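Local coordinates for RNA-binding protein RMD9, mitochondrial (Saccharomyces cerevisiae S288C, PDB 7A9X) that binds a dodecameric RNA motif in the 3'-UTR of mitochondrial mRNAs and takes part in the processing or stability of these transcripts, at residues G395-K398 and I399-P402. Numbering follows the deposited sequence.
Sequences GVKK and IDEP. With nucleotides of chain B.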
loop_
_atom_site.group_PDB
_atom_site.type_symbol
_atom_site.label_atom_id
_atom_site.label_comp_id
_atom_site.label_asym_id
_atom_site.label_seq_id
_atom_site.Cartn_x
_atom_site.Cartn_y
_atom_site.Cartn_z
ATOM N N GLY A 395 2.426 -20.260 17.289
ATOM C CA GLY A 395 1.305 -21.169 17.452
ATOM C C GLY A 395 0.250 -21.053 16.373
ATOM O O GLY A 395 -0.559 -21.972 16.213
ATOM N N VAL A 396 0.239 -19.949 15.633
ATOM C CA VAL A 396 -0.746 -19.752 14.575
ATOM C C VAL A 396 -0.232 -20.264 13.235
ATOM O O VAL A 396 -0.959 -20.941 12.505
ATOM C CB VAL A 396 -1.134 -18.262 14.496
ATOM C CG1 VAL A 396 -2.146 -18.032 13.384
ATOM C CG2 VAL A 396 -1.680 -17.786 15.833
ATOM N N LYS A 397 1.020 -19.963 12.901
ATOM C CA LYS A 397 1.574 -20.309 11.600
ATOM C C LYS A 397 3.090 -20.320 11.704
ATOM O O LYS A 397 3.669 -19.898 12.707
ATOM C CB LYS A 397 1.116 -19.322 10.523
ATOM C CG LYS A 397 1.504 -17.880 10.822
ATOM C CD LYS A 397 1.019 -16.926 9.744
ATOM C CE LYS A 397 1.787 -17.102 8.443
ATOM N NZ LYS A 397 3.210 -16.681 8.563
ATOM N N LYS A 398 3.729 -20.816 10.646
ATOM C CA LYS A 398 5.170 -20.664 10.516
ATOM C C LYS A 398 5.510 -19.189 10.361
ATOM O O LYS A 398 4.824 -18.451 9.649
ATOM C CB LYS A 398 5.694 -21.460 9.319
ATOM C CG LYS A 398 5.726 -22.965 9.531
ATOM C CD LYS A 398 6.333 -23.681 8.332
ATOM C CE LYS A 398 6.390 -25.184 8.555
ATOM N NZ LYS A 398 7.027 -25.896 7.412
ATOM N N ILE A 399 6.569 -18.756 11.043
ATOM C CA ILE A 399 6.908 -17.339 11.053
ATOM C C ILE A 399 7.441 -16.930 9.688
ATOM O O ILE A 399 8.283 -17.619 9.096
ATOM C CB ILE A 399 7.916 -17.029 12.169
ATOM C CG1 ILE A 399 7.320 -17.384 13.533
ATOM C CG2 ILE A 399 8.304 -15.561 12.139
ATOM C CD1 ILE A 399 8.214 -17.033 14.700
ATOM N N ASP A 400 6.932 -15.821 9.173
ATOM C CA ASP A 400 7.432 -15.220 7.948
ATOM C C ASP A 400 8.512 -14.196 8.276
ATOM O O ASP A 400 8.611 -13.698 9.401
ATOM C CB ASP A 400 6.292 -14.556 7.181
ATOM C CG ASP A 400 5.356 -13.785 8.092
ATOM O OD1 ASP A 400 4.663 -14.423 8.912
ATOM O OD2 ASP A 400 5.332 -12.541 8.010
ATOM N N GLU A 401 9.324 -13.881 7.276
ATOM C CA GLU A 401 10.434 -12.962 7.499
ATOM C C GLU A 401 9.984 -11.542 7.836
ATOM O O GLU A 401 10.593 -10.912 8.710
ATOM C CB GLU A 401 11.367 -12.933 6.289
ATOM C CG GLU A 401 12.771 -12.491 6.649
ATOM C CD GLU A 401 13.527 -11.915 5.475
ATOM O OE1 GLU A 401 12.918 -11.156 4.689
ATOM O OE2 GLU A 401 14.729 -12.225 5.344
ATOM N N PRO A 402 8.960 -10.982 7.174
ATOM C CA PRO A 402 8.539 -9.618 7.541
ATOM C C PRO A 402 8.136 -9.475 9.000
ATOM O O PRO A 402 8.289 -8.386 9.565
ATOM C CB PRO A 402 7.360 -9.352 6.597
ATOM C CG PRO A 402 7.662 -10.174 5.405
ATOM C CD PRO A 402 8.259 -11.438 5.957
ATOM P P U B 10 6.130 -0.645 4.321
ATOM O OP1 U B 10 6.189 0.688 4.976
ATOM O OP2 U B 10 6.557 -0.779 2.905
ATOM O "O5'" U B 10 6.990 -1.658 5.202
ATOM C "C5'" U B 10 6.979 -1.596 6.622
ATOM C "C4'" U B 10 7.993 -2.543 7.212
ATOM O "O4'" U B 10 7.713 -3.885 6.745
ATOM C "C3'" U B 10 9.440 -2.288 6.808
ATOM O "O3'" U B 10 10.071 -1.336 7.650
ATOM C "C2'" U B 10 10.080 -3.671 6.887
ATOM O "O2'" U B 10 10.498 -3.964 8.211
ATOM C "C1'" U B 10 8.912 -4.590 6.523
ATOM N N1 U B 10 8.942 -5.034 5.109
ATOM C C2 U B 10 9.477 -6.280 4.842
ATOM O O2 U B 10 9.924 -7.008 5.711
ATOM N N3 U B 10 9.467 -6.642 3.518
ATOM C C4 U B 10 8.985 -5.899 2.460
ATOM O O4 U B 10 9.048 -6.362 1.321
ATOM C C5 U B 10 8.445 -4.623 2.818
ATOM C C6 U B 10 8.440 -4.246 4.099
#
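Lys397 and Asp400 form a local salt bridge, three residues apart, in the linker between helix 379-396 and helix 401-410, at the probable boundary of the sixth and seventh pentatricopeptide repeats. Lys397 NZ lies 2.7 Å from Asp400 OD1, reaching it on the anti side of the carboxylate, 32° out of its plane; the two side chains cross at about a right angle. The lysine chain bends at chi3 and chi4, curling its ammonium back to the linker, where NZ also donates to Lys398 O at 2.6 Å, nearly in line with the carbonyl (169°). One ammonium thus ties the Lys398 carbonyl to the side chain of the N-cap residue. From Asp400, OD2 makes a weak hydrogen bond to Phe403 N, while Tyr393 OH from the preceding helix also bonds OD1. An alanine in place of Lys397 would probably leave the buried Asp400 carboxylate without its countercharge and Lys398 O without this donor. Ile399 turns its buried side chain onto Tyr393, Tyr430 and Ile432, whereas the extended Lys398 points outward. Beyond the cap, Pro402 meets the RNA, with CA 3.5 Å and CB 3.6 Å from O2 of U10 of chain B. Such a short inter-repeat linker, ending in the N-cap of the next helix, is consistent with a pentatricopeptide-repeat solenoid, in which the first helix of each repeat lines the RNA-binding surface; here its first turn meets U10 of chain B.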